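N5-Carboxyaminoimidazole ribonucleotide synthetase (Staphylococcus aureus subsp. aureus, PDB 3ORQ) catalyses the ATP-dependent conversion of 5-aminoimidazole ribonucleotide and bicarbonate to N5-carboxyaminoimidazole ribonucleotide, a step of purine biosynthesis. Local coordinates at residues 108-114 / 270-274; 195-201 / 252-258; 335-341 / 352-358. All coordinates share one frame; numbering follows the deposited sequence.

Contact 1 of 3, residues 108-114 / 270-274; sequences LQDRLTE and EIAPR. With MG (magnesium ion), chain C; ADP (adenosine-5'-diphosphate), chain D.
Leu-108 and Glu-114 face the end of strand 266-272, with the CA atoms of Leu-108 and Ile-271 7.0 Å apart and those of Glu-114 and Glu-270 7.4 Å apart. Glu-114 reaches across from helix 111-120. Its CG is anti to the backbone N (chi1 174°) and the rest of the chain is extended, which carries OE2 to the strand backbone. There OE2 accepts a nearly straight bond from Ile-271 N at 2.8 Å, met almost along the C-O axis of the carboxylate. A water lies 2.9 Å from Leu-108 O, close to Ile-271 O as well, and bridges the two backbones. Nearby, Leu-108 CD1 packs on Ile-271 CB and on Pro-273 CB, 4.0 Å from the latter. The nucleotide site of the ATP-grasp fold begins at Glu-270. Its OE2 binds the magnesium ion at 2.2 Å, and ADP O2A and Glu-257 bind the same metal. The other oxygen, OE1, forms a salt bridge with Arg-111 NH1 at 3.3 Å, through a weak hydrogen bond, the guanidinium and carboxylate planes lying 18° apart. From the same guanidinium, NH2 donates to ADP O1B of the beta-phosphate at 3.1 Å.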
loop_
_atom_site.group_PDB
_atom_site.type_symbol
_atom_site.label_atom_id
_atom_site.label_comp_id
_atom_site.label_asym_id
_atom_site.label_seq_id
_atom_site.Cartn_x
_atom_site.Cartn_y
_atom_site.Cartn_z
ATOM N N LEU A 108 -28.449 7.490 6.540
ATOM C CA LEU A 108 -28.190 6.203 5.901
ATOM C C LEU A 108 -28.210 4.976 6.813
ATOM O O LEU A 108 -28.147 3.865 6.321
ATOM C CB LEU A 108 -26.896 6.243 5.071
ATOM C CG LEU A 108 -26.897 7.395 4.057
ATOM C CD1 LEU A 108 -25.511 7.598 3.464
ATOM C CD2 LEU A 108 -28.000 7.246 2.986
ATOM N N GLN A 109 -28.292 5.184 8.127
ATOM C CA GLN A 109 -28.355 4.098 9.122
ATOM C C GLN A 109 -29.640 3.324 8.944
ATOM O O GLN A 109 -29.701 2.105 9.116
ATOM C CB GLN A 109 -28.426 4.684 10.530
ATOM C CG GLN A 109 -27.136 4.780 11.252
ATOM C CD GLN A 109 -27.291 5.449 12.602
ATOM O OE1 GLN A 109 -26.423 5.298 13.470
ATOM N NE2 GLN A 109 -28.386 6.203 12.792
ATOM N N ASP A 110 -30.683 4.072 8.639
ATOM C CA ASP A 110 -32.026 3.538 8.640
ATOM C C ASP A 110 -32.561 3.461 7.198
ATOM O O ASP A 110 -32.726 4.486 6.550
ATOM C CB ASP A 110 -32.876 4.416 9.553
ATOM C CG ASP A 110 -34.343 4.281 9.300
ATOM O OD1 ASP A 110 -34.786 3.210 8.822
ATOM O OD2 ASP A 110 -35.053 5.267 9.593
ATOM N N ARG A 111 -32.803 2.237 6.720
ATOM C CA ARG A 111 -33.321 1.958 5.369
ATOM C C ARG A 111 -34.512 2.807 4.935
ATOM O O ARG A 111 -34.583 3.218 3.783
ATOM C CB ARG A 111 -33.714 0.485 5.230
ATOM C CG ARG A 111 -32.551 -0.489 5.312
ATOM C CD ARG A 111 -32.925 -1.773 4.639
ATOM N NE ARG A 111 -31.938 -2.824 4.851
ATOM C CZ ARG A 111 -30.914 -3.072 4.044
ATOM N NH1 ARG A 111 -30.718 -2.319 2.980
ATOM N NH2 ARG A 111 -30.075 -4.067 4.314
ATOM N N LEU A 112 -35.460 3.059 5.834
ATOM C CA LEU A 112 -36.618 3.900 5.482
ATOM C C LEU A 112 -36.183 5.326 5.178
ATOM O O LEU A 112 -36.616 5.921 4.188
ATOM C CB LEU A 112 -37.662 3.907 6.596
ATOM C CG LEU A 112 -38.886 4.811 6.408
ATOM C CD1 LEU A 112 -39.632 4.500 5.100
ATOM C CD2 LEU A 112 -39.836 4.706 7.608
ATOM N N THR A 113 -35.326 5.872 6.034
ATOM C CA THR A 113 -34.865 7.255 5.864
ATOM C C THR A 113 -34.006 7.354 4.609
ATOM O O THR A 113 -34.077 8.335 3.871
ATOM C CB THR A 113 -34.164 7.758 7.145
ATOM O OG1 THR A 113 -35.124 7.738 8.213
ATOM C CG2 THR A 113 -33.683 9.166 6.991
ATOM N N GLU A 114 -33.250 6.297 4.347
ATOM C CA GLU A 114 -32.408 6.200 3.160
ATOM C C GLU A 114 -33.239 6.207 1.878
ATOM O O GLU A 114 -32.928 6.937 0.928
ATOM C CB GLU A 114 -31.566 4.938 3.221
ATOM C CG GLU A 114 -30.738 4.650 1.980
ATOM C CD GLU A 114 -29.708 3.546 2.216
ATOM O OE1 GLU A 114 -30.018 2.548 2.903
ATOM O OE2 GLU A 114 -28.573 3.671 1.719
ATOM N N GLU A 270 -28.688 1.499 -2.585
ATOM C CA GLU A 270 -28.305 2.006 -1.271
ATOM C C GLU A 270 -26.980 2.765 -1.337
ATOM O O GLU A 270 -26.233 2.625 -2.310
ATOM C CB GLU A 270 -28.209 0.836 -0.266
ATOM C CG GLU A 270 -26.985 -0.107 -0.450
ATOM C CD GLU A 270 -27.051 -1.402 0.380
ATOM O OE1 GLU A 270 -28.080 -1.631 1.095
ATOM O OE2 GLU A 270 -26.072 -2.212 0.293
ATOM N N ILE A 271 -26.690 3.554 -0.301
ATOM C CA ILE A 271 -25.440 4.295 -0.210
ATOM C C ILE A 271 -24.673 3.959 1.096
ATOM O O ILE A 271 -25.253 3.972 2.191
ATOM C CB ILE A 271 -25.671 5.802 -0.252
ATOM C CG1 ILE A 271 -26.705 6.182 -1.307
ATOM C CG2 ILE A 271 -24.332 6.563 -0.475
ATOM C CD1 ILE A 271 -27.055 7.698 -1.282
ATOM N N ALA A 272 -23.368 3.672 0.944
ATOM C CA ALA A 272 -22.440 3.444 2.050
ATOM C C ALA A 272 -21.568 4.685 2.194
ATOM O O ALA A 272 -20.853 5.048 1.261
ATOM C CB ALA A 272 -21.581 2.209 1.793
ATOM N N PRO A 273 -21.653 5.369 3.354
ATOM C CA PRO A 273 -20.912 6.609 3.603
ATOM C C PRO A 273 -19.473 6.259 4.047
ATOM O O PRO A 273 -18.952 6.752 5.079
ATOM C CB PRO A 273 -21.699 7.239 4.729
ATOM C CG PRO A 273 -22.212 5.996 5.535
ATOM C CD PRO A 273 -22.459 4.945 4.518
ATOM N N ARG A 274 -18.827 5.401 3.262
ATOM C CA ARG A 274 -17.484 4.936 3.611
ATOM C C ARG A 274 -16.870 4.332 2.373
ATOM O O ARG A 274 -17.580 4.113 1.382
ATOM C CB ARG A 274 -17.558 3.893 4.741
ATOM C CG ARG A 274 -18.661 2.864 4.480
ATOM C CD ARG A 274 -18.597 1.642 5.376
ATOM N NE ARG A 274 -19.731 0.779 5.107
ATOM C CZ ARG A 274 -19.778 -0.115 4.128
ATOM N NH1 ARG A 274 -18.732 -0.278 3.329
ATOM N NH2 ARG A 274 -20.871 -0.862 3.950
HETATM MG MG MG C . -25.508 -4.123 -0.606
HETATM P PB ADP D . -27.205 -5.433 2.275
HETATM O O1B ADP D . -27.357 -4.007 2.740
HETATM O O2B ADP D . -26.090 -5.770 1.324
HETATM O O3B ADP D . -27.311 -6.399 3.422
HETATM P PA ADP D . -28.962 -5.065 0.068
HETATM O O1A ADP D . -30.252 -4.320 0.305
HETATM O O2A ADP D . -27.792 -4.318 -0.520
HETATM O O3A ADP D . -28.533 -5.799 1.445
HETATM O "O5'" ADP D . -29.216 -6.351 -0.860
HETATM C "C5'" ADP D . -28.235 -7.360 -1.018
HETATM C "C4'" ADP D . -28.475 -8.067 -2.341
HETATM O "O4'" ADP D . -29.806 -8.644 -2.388
HETATM C "C3'" ADP D . -28.378 -7.128 -3.546
HETATM O "O3'" ADP D . -27.050 -6.967 -4.057
HETATM C "C2'" ADP D . -29.280 -7.815 -4.560
HETATM O "O2'" ADP D . -28.538 -8.733 -5.343
HETATM C "C1'" ADP D . -30.327 -8.540 -3.722
HETATM N N9 ADP D . -31.482 -7.615 -3.703
HETATM C C8 ADP D . -31.735 -6.707 -2.735
HETATM N N7 ADP D . -32.840 -5.973 -3.015
HETATM C C5 ADP D . -33.311 -6.451 -4.195
HETATM C C6 ADP D . -34.475 -6.134 -5.062
HETATM N N6 ADP D . -35.332 -5.144 -4.692
HETATM N N1 ADP D . -34.606 -6.843 -6.208
HETATM C C2 ADP D . -33.734 -7.815 -6.568
HETATM N N3 ADP D . -32.651 -8.160 -5.829
HETATM C C4 ADP D . -32.409 -7.518 -4.653
HETATM O O HOH W 1 -26.883 2.654 4.034
#

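Contact 2 of 3, residues 195-201 / 252-258. With MG (magnesium ion), chain C.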
loop_
_atom_site.group_PDB
_atom_site.type_symbol
_atom_site.label_atom_id
_atom_site.label_comp_id
_atom_site.label_asym_id
_atom_site.label_seq_id
_atom_site.Cartn_x
_atom_site.Cartn_y
_atom_site.Cartn_z
ATOM N N VAL A 195 -24.169 -2.734 -10.315
ATOM C CA VAL A 195 -22.958 -1.937 -10.393
ATOM C C VAL A 195 -22.892 -1.017 -9.199
ATOM O O VAL A 195 -23.895 -0.825 -8.490
ATOM C CB VAL A 195 -22.839 -1.082 -11.706
ATOM C CG1 VAL A 195 -22.872 -1.978 -12.918
ATOM C CG2 VAL A 195 -23.912 0.008 -11.770
ATOM N N SER A 196 -21.719 -0.423 -9.002
ATOM C CA SER A 196 -21.554 0.597 -7.965
ATOM C C SER A 196 -20.557 1.626 -8.435
ATOM O O SER A 196 -19.761 1.386 -9.341
ATOM C CB SER A 196 -21.098 -0.023 -6.635
ATOM O OG SER A 196 -19.755 -0.480 -6.695
ATOM N N LEU A 197 -20.627 2.797 -7.818
ATOM C CA LEU A 197 -19.808 3.931 -8.178
ATOM C C LEU A 197 -19.198 4.442 -6.874
ATOM O O LEU A 197 -19.895 4.859 -5.946
ATOM C CB LEU A 197 -20.671 5.011 -8.813
ATOM C CG LEU A 197 -19.916 6.151 -9.485
ATOM C CD1 LEU A 197 -19.047 5.653 -10.640
ATOM C CD2 LEU A 197 -20.888 7.206 -9.961
ATOM N N THR A 198 -17.886 4.332 -6.769
ATOM C CA THR A 198 -17.178 4.834 -5.590
ATOM C C THR A 198 -16.734 6.291 -5.873
ATOM O O THR A 198 -16.300 6.599 -6.979
ATOM C CB THR A 198 -16.060 3.896 -5.256
ATOM O OG1 THR A 198 -16.646 2.643 -4.831
ATOM C CG2 THR A 198 -15.151 4.499 -4.146
ATOM N N VAL A 199 -16.891 7.172 -4.888
ATOM C CA VAL A 199 -16.749 8.603 -5.091
ATOM C C VAL A 199 -15.996 9.202 -3.919
ATOM O O VAL A 199 -16.057 8.682 -2.792
ATOM C CB VAL A 199 -18.166 9.326 -5.164
ATOM C CG1 VAL A 199 -18.035 10.819 -5.441
ATOM C CG2 VAL A 199 -19.101 8.682 -6.172
ATOM N N THR A 200 -15.284 10.301 -4.167
ATOM C CA THR A 200 -14.663 10.989 -3.037
ATOM C C THR A 200 -14.966 12.459 -3.146
ATOM O O THR A 200 -14.810 13.062 -4.207
ATOM C CB THR A 200 -13.112 10.789 -2.964
ATOM O OG1 THR A 200 -12.785 9.387 -2.929
ATOM C CG2 THR A 200 -12.581 11.436 -1.651
ATOM N N ARG A 201 -15.361 13.052 -2.041
ATOM C CA ARG A 201 -15.686 14.485 -2.034
ATOM C C ARG A 201 -14.795 15.136 -1.016
ATOM O O ARG A 201 -14.598 14.584 0.065
ATOM C CB ARG A 201 -17.150 14.701 -1.646
ATOM C CG ARG A 201 -17.964 15.298 -2.779
ATOM C CD ARG A 201 -19.345 15.753 -2.275
ATOM N NE ARG A 201 -19.455 17.185 -2.387
ATOM C CZ ARG A 201 -19.549 18.041 -1.384
ATOM N NH1 ARG A 201 -19.577 17.630 -0.114
ATOM N NH2 ARG A 201 -19.615 19.341 -1.674
ATOM N N GLY A 252 -14.969 12.733 2.108
ATOM C CA GLY A 252 -14.246 11.470 2.003
ATOM C C GLY A 252 -14.913 10.528 0.985
ATOM O O GLY A 252 -15.708 10.939 0.143
ATOM N N THR A 253 -14.620 9.243 1.083
ATOM C CA THR A 253 -15.146 8.291 0.117
ATOM C C THR A 253 -16.521 7.780 0.528
ATOM O O THR A 253 -16.755 7.471 1.709
ATOM C CB THR A 253 -14.125 7.143 -0.059
ATOM O OG1 THR A 253 -12.981 7.707 -0.719
ATOM C CG2 THR A 253 -14.685 5.966 -0.897
ATOM N N PHE A 254 -17.435 7.700 -0.436
ATOM C CA PHE A 254 -18.718 6.992 -0.219
ATOM C C PHE A 254 -19.016 6.192 -1.474
ATOM O O PHE A 254 -18.381 6.398 -2.506
ATOM C CB PHE A 254 -19.851 7.969 0.128
ATOM C CG PHE A 254 -20.139 8.972 -0.945
ATOM C CD1 PHE A 254 -19.321 10.082 -1.121
ATOM C CD2 PHE A 254 -21.212 8.800 -1.784
ATOM C CE1 PHE A 254 -19.566 11.019 -2.140
ATOM C CE2 PHE A 254 -21.475 9.740 -2.820
ATOM C CZ PHE A 254 -20.644 10.846 -2.989
ATOM N N THR A 255 -19.927 5.241 -1.377
ATOM C CA THR A 255 -20.222 4.378 -2.514
ATOM C C THR A 255 -21.740 4.229 -2.712
ATOM O O THR A 255 -22.472 3.985 -1.773
ATOM C CB THR A 255 -19.608 2.966 -2.317
ATOM O OG1 THR A 255 -18.207 3.083 -2.084
ATOM C CG2 THR A 255 -19.855 2.063 -3.552
ATOM N N VAL A 256 -22.188 4.365 -3.951
ATOM C CA VAL A 256 -23.596 4.186 -4.305
ATOM C C VAL A 256 -23.707 2.869 -5.056
ATOM O O VAL A 256 -23.010 2.666 -6.060
ATOM C CB VAL A 256 -24.088 5.345 -5.202
ATOM C CG1 VAL A 256 -25.617 5.226 -5.560
ATOM C CG2 VAL A 256 -23.795 6.675 -4.575
ATOM N N GLU A 257 -24.575 1.979 -4.560
ATOM C CA GLU A 257 -24.926 0.712 -5.222
ATOM C C GLU A 257 -26.169 0.856 -6.078
ATOM O O GLU A 257 -27.148 1.420 -5.625
ATOM C CB GLU A 257 -25.241 -0.362 -4.184
ATOM C CG GLU A 257 -24.062 -0.877 -3.417
ATOM C CD GLU A 257 -24.434 -2.015 -2.481
ATOM O OE1 GLU A 257 -25.534 -2.629 -2.614
ATOM O OE2 GLU A 257 -23.626 -2.315 -1.594
ATOM N N PHE A 258 -26.146 0.288 -7.282
ATOM C CA PHE A 258 -27.264 0.397 -8.222
ATOM C C PHE A 258 -27.727 -0.967 -8.732
ATOM O O PHE A 258 -26.941 -1.895 -8.848
ATOM C CB PHE A 258 -26.892 1.200 -9.481
ATOM C CG PHE A 258 -26.384 2.585 -9.225
ATOM C CD1 PHE A 258 -25.070 2.793 -8.836
ATOM C CD2 PHE A 258 -27.194 3.690 -9.462
ATOM C CE1 PHE A 258 -24.581 4.089 -8.635
ATOM C CE2 PHE A 258 -26.737 4.970 -9.265
ATOM C CZ PHE A 258 -25.406 5.177 -8.853
HETATM MG MG MG C . -25.508 -4.123 -0.606
#
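Val-199 and Phe-254 form one of the hydrogen-bonded pairs that join strands 191-201 and 252-261 in antiparallel register, the segment axes running at 152°. Each donates its N-H to the other's O at 2.9 Å. From CB, the Phe-254 side chain starts between the backbone N and the carbonyl carbon (chi1 61°), a position that lays the ring alongside Val-199. CD1 passes beside Val-199 O. CE1 and CZ both lie under Val-199 CB and CG1, with CZ 3.6 Å from CG1. Val-199 CB sits over the ring face in a CH-pi contact, 3.9 Å from the centroid. Arg-201 CB meets the ring edge. Phe-258 behaves differently: its ring edge, at CE1, touches Leu-197 CB at 4.0 Å.

The other face of the sheet carries Ser-196, Thr-198, Thr-200, Thr-253, Thr-255 and Glu-257. Thr-198 OG1 and Thr-255 OG1 share a hydrogen bond of 3.2 Å. The methyls Thr-198 CG2 and Thr-253 CG2 pack at 3.6 Å. Glu-257 extends from this face to the magnesium ion, with OE1 at 2.5 Å from the metal. Its OE2 is also held by His-276 NE2. A strand pair that presents a metal-binding glutamate to the nucleotide phosphates is characteristic of the ATP-grasp active site.

Contact 3 of 3, residues 335-341 / 352-358; sequences EWHLHIY and MGHMTVL
Tyr-341 OH and His-354 ND1 share a short hydrogen bond of 2.6 Å, and the proton may sit on either atom. Next to it, His-339 and His-354 exchange backbone bonds: His-339 N donates to His-354 O at 2.8 Å and His-354 N to His-339 O. Tyr-341 N bonds to Met-352 O. At the opposite end, Thr-356 N donates to Trp-336 O at 2.9 Å, and His-337 ND1 to Thr-356 O, which lies near the imidazole plane. A water bridges Glu-335 O and Leu-358 N.

The imidazoles of His-339 and His-354 form an offset stack, with centroids 4.1 Å apart and planes at 20°. His-354 CG stands between the backbone N and the carbonyl carbon (chi1 68°), and this swings the ring over to His-339, whose CB lies over its face. Tyr-341 lays its own ring face on the backbone of Gly-353, with CA 3.4 Å from the ring centroid. Selenomethionine Met-355 sets SE obliquely beside the Trp-336 six-membered ring, 4.2 Å from its centroid.

Within this chain the hairpin ends the large antiparallel sheet, and backbone bonds from Ile-340 reach the second subunit. Strand 313-319 flanks strand 351-358, and Met-352 and Gly-353 form a classic beta bulge opposite Leu-318. Helix 282-285 packs on the histidine side, where Glu-284 accepts from His-339 NE2, and helix 362-372 packs against Trp-336.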
loop_
_atom_site.group_PDB
_atom_site.type_symbol
_atom_site.label_atom_id
_atom_site.label_comp_id
_atom_site.label_asym_id
_atom_site.label_seq_id
_atom_site.Cartn_x
_atom_site.Cartn_y
_atom_site.Cartn_z
ATOM N N GLU A 335 -0.181 -13.881 -8.716
ATOM C CA GLU A 335 -1.080 -13.032 -9.516
ATOM C C GLU A 335 -2.434 -12.839 -8.831
ATOM O O GLU A 335 -3.279 -12.126 -9.359
ATOM C CB GLU A 335 -1.248 -13.542 -10.981
ATOM C CG GLU A 335 -2.028 -14.851 -11.122
ATOM C CD GLU A 335 -1.191 -16.132 -10.917
ATOM O OE1 GLU A 335 -0.143 -16.101 -10.253
ATOM O OE2 GLU A 335 -1.595 -17.197 -11.423
ATOM N N TRP A 336 -2.634 -13.452 -7.662
ATOM C CA TRP A 336 -3.842 -13.201 -6.898
ATOM C C TRP A 336 -3.772 -11.959 -5.976
ATOM O O TRP A 336 -4.808 -11.499 -5.481
ATOM C CB TRP A 336 -4.244 -14.459 -6.114
ATOM C CG TRP A 336 -4.763 -15.583 -7.023
ATOM C CD1 TRP A 336 -4.919 -15.539 -8.395
ATOM C CD2 TRP A 336 -5.229 -16.870 -6.614
ATOM N NE1 TRP A 336 -5.417 -16.716 -8.842
ATOM C CE2 TRP A 336 -5.624 -17.559 -7.785
ATOM C CE3 TRP A 336 -5.333 -17.515 -5.371
ATOM C CZ2 TRP A 336 -6.146 -18.875 -7.765
ATOM C CZ3 TRP A 336 -5.851 -18.845 -5.339
ATOM C CH2 TRP A 336 -6.247 -19.507 -6.543
ATOM N N HIS A 337 -2.585 -11.404 -5.768
ATOM C CA HIS A 337 -2.397 -10.202 -4.914
ATOM C C HIS A 337 -3.279 -10.334 -3.681
ATOM O O HIS A 337 -4.315 -9.658 -3.543
ATOM C CB HIS A 337 -2.700 -8.890 -5.649
ATOM C CG HIS A 337 -1.754 -8.570 -6.783
ATOM N ND1 HIS A 337 -2.054 -8.825 -8.109
ATOM C CD2 HIS A 337 -0.521 -8.022 -6.783
ATOM C CE1 HIS A 337 -1.046 -8.457 -8.877
ATOM N NE2 HIS A 337 -0.109 -7.944 -8.095
ATOM N N LEU A 338 -2.878 -11.234 -2.797
ATOM C CA LEU A 338 -3.725 -11.595 -1.693
ATOM C C LEU A 338 -3.664 -10.581 -0.575
ATOM O O LEU A 338 -2.568 -10.148 -0.203
ATOM C CB LEU A 338 -3.311 -12.965 -1.176
ATOM C CG LEU A 338 -3.791 -14.037 -2.127
ATOM C CD1 LEU A 338 -2.722 -15.217 -2.311
ATOM C CD2 LEU A 338 -5.147 -14.499 -1.620
ATOM N N HIS A 339 -4.847 -10.212 -0.060
ATOM C CA HIS A 339 -5.000 -9.406 1.170
ATOM C C HIS A 339 -5.613 -10.286 2.252
ATOM O O HIS A 339 -6.714 -10.813 2.069
ATOM C CB HIS A 339 -5.977 -8.238 0.942
ATOM C CG HIS A 339 -5.415 -7.146 0.103
ATOM N ND1 HIS A 339 -5.211 -5.868 0.584
ATOM C CD2 HIS A 339 -4.978 -7.141 -1.179
ATOM C CE1 HIS A 339 -4.718 -5.113 -0.381
ATOM N NE2 HIS A 339 -4.546 -5.862 -1.456
ATOM N N ILE A 340 -4.927 -10.448 3.380
ATOM C CA ILE A 340 -5.505 -11.260 4.460
ATOM C C ILE A 340 -5.609 -10.338 5.624
ATOM O O ILE A 340 -4.594 -9.771 6.055
ATOM C CB ILE A 340 -4.653 -12.534 4.795
ATOM C CG1 ILE A 340 -5.046 -13.684 3.875
ATOM C CG2 ILE A 340 -5.008 -13.046 6.183
ATOM C CD1 ILE A 340 -4.679 -13.499 2.496
ATOM N N TYR A 341 -6.824 -10.147 6.122
ATOM C CA TYR A 341 -7.063 -9.057 7.051
ATOM C C TYR A 341 -6.405 -9.274 8.380
ATOM O O TYR A 341 -5.974 -8.303 9.010
ATOM C CB TYR A 341 -8.552 -8.771 7.222
ATOM C CG TYR A 341 -9.180 -8.426 5.901
ATOM C CD1 TYR A 341 -8.462 -7.741 4.925
ATOM C CD2 TYR A 341 -10.508 -8.796 5.626
ATOM C CE1 TYR A 341 -9.063 -7.400 3.665
ATOM C CE2 TYR A 341 -11.130 -8.475 4.368
ATOM C CZ TYR A 341 -10.421 -7.781 3.418
ATOM O OH TYR A 341 -11.039 -7.493 2.200
HETATM N N MSE A 352 -12.621 -12.566 5.334
HETATM C CA MSE A 352 -11.318 -12.769 5.974
HETATM C C MSE A 352 -10.220 -12.075 5.181
HETATM O O MSE A 352 -9.098 -11.904 5.672
HETATM C CB MSE A 352 -11.010 -14.284 6.082
HETATM C CG MSE A 352 -12.131 -15.113 6.796
HETATM SE SE MSE A 352 -12.416 -14.625 8.650
HETATM C CE MSE A 352 -10.795 -15.158 9.417
ATOM N N GLY A 353 -10.526 -11.752 3.931
ATOM C CA GLY A 353 -9.540 -11.122 3.058
ATOM C C GLY A 353 -10.148 -10.956 1.685
ATOM O O GLY A 353 -11.355 -11.147 1.525
ATOM N N HIS A 354 -9.312 -10.580 0.705
ATOM C CA HIS A 354 -9.739 -10.565 -0.685
ATOM C C HIS A 354 -8.513 -10.750 -1.584
ATOM O O HIS A 354 -7.344 -10.685 -1.150
ATOM C CB HIS A 354 -10.499 -9.275 -1.027
ATOM C CG HIS A 354 -9.632 -8.039 -1.017
ATOM N ND1 HIS A 354 -9.456 -7.258 0.104
ATOM C CD2 HIS A 354 -8.909 -7.447 -2.004
ATOM C CE1 HIS A 354 -8.654 -6.241 -0.184
ATOM N NE2 HIS A 354 -8.290 -6.346 -1.455
HETATM N N MSE A 355 -8.792 -10.989 -2.851
HETATM C CA MSE A 355 -7.755 -11.130 -3.818
HETATM C C MSE A 355 -8.108 -10.273 -5.028
HETATM O O MSE A 355 -9.278 -10.114 -5.389
HETATM C CB MSE A 355 -7.560 -12.609 -4.201
HETATM C CG MSE A 355 -8.811 -13.367 -4.554
HETATM SE SE MSE A 355 -8.339 -15.202 -5.081
HETATM C CE MSE A 355 -7.260 -15.576 -3.674
ATOM N N THR A 356 -7.091 -9.706 -5.636
ATOM C CA THR A 356 -7.311 -8.871 -6.787
ATOM C C THR A 356 -6.412 -9.366 -7.894
ATOM O O THR A 356 -5.162 -9.377 -7.754
ATOM C CB THR A 356 -6.954 -7.424 -6.479
ATOM O OG1 THR A 356 -7.849 -6.947 -5.466
ATOM C CG2 THR A 356 -7.076 -6.541 -7.746
ATOM N N VAL A 357 -7.050 -9.755 -8.984
ATOM C CA VAL A 357 -6.359 -10.298 -10.123
ATOM C C VAL A 357 -6.345 -9.260 -11.239
ATOM O O VAL A 357 -7.349 -8.967 -11.837
ATOM C CB VAL A 357 -7.046 -11.585 -10.596
ATOM C CG1 VAL A 357 -6.191 -12.299 -11.575
ATOM C CG2 VAL A 357 -7.387 -12.518 -9.381
ATOM N N LEU A 358 -5.187 -8.712 -11.524
ATOM C CA LEU A 358 -5.077 -7.771 -12.625
ATOM C C LEU A 358 -5.069 -8.574 -13.888
ATOM O O LEU A 358 -4.420 -9.609 -13.946
ATOM C CB LEU A 358 -3.796 -6.948 -12.507
ATOM C CG LEU A 358 -3.700 -6.062 -11.249
ATOM C CD1 LEU A 358 -2.381 -5.257 -11.245
ATOM C CD2 LEU A 358 -4.915 -5.121 -11.177
HETATM O O HOH W 2 -2.880 -10.126 -11.173
#

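Overall arrangement
All three contacts reach one antiparallel sheet. Contacts 1 and 2 are neighbours, with centres 12 Å apart, because strands 252-261 and 266-272 pair side by side; Glu-257 N and Glu-270 O, 2.9 Å apart, probably bond there. Both supply ligands to the same magnesium ion. Along the chain, both segments of contact 2 fall between those of contact 1. Contact 3 follows after both, in the C-terminal domain, with its centre 28 Å from contact 1 and 21 Å from contact 2. It touches neither. Within this chain the sheet runs from the metal and nucleotide site at strand 266-272 to the hairpin at strand 338-340, which also meets the second subunit.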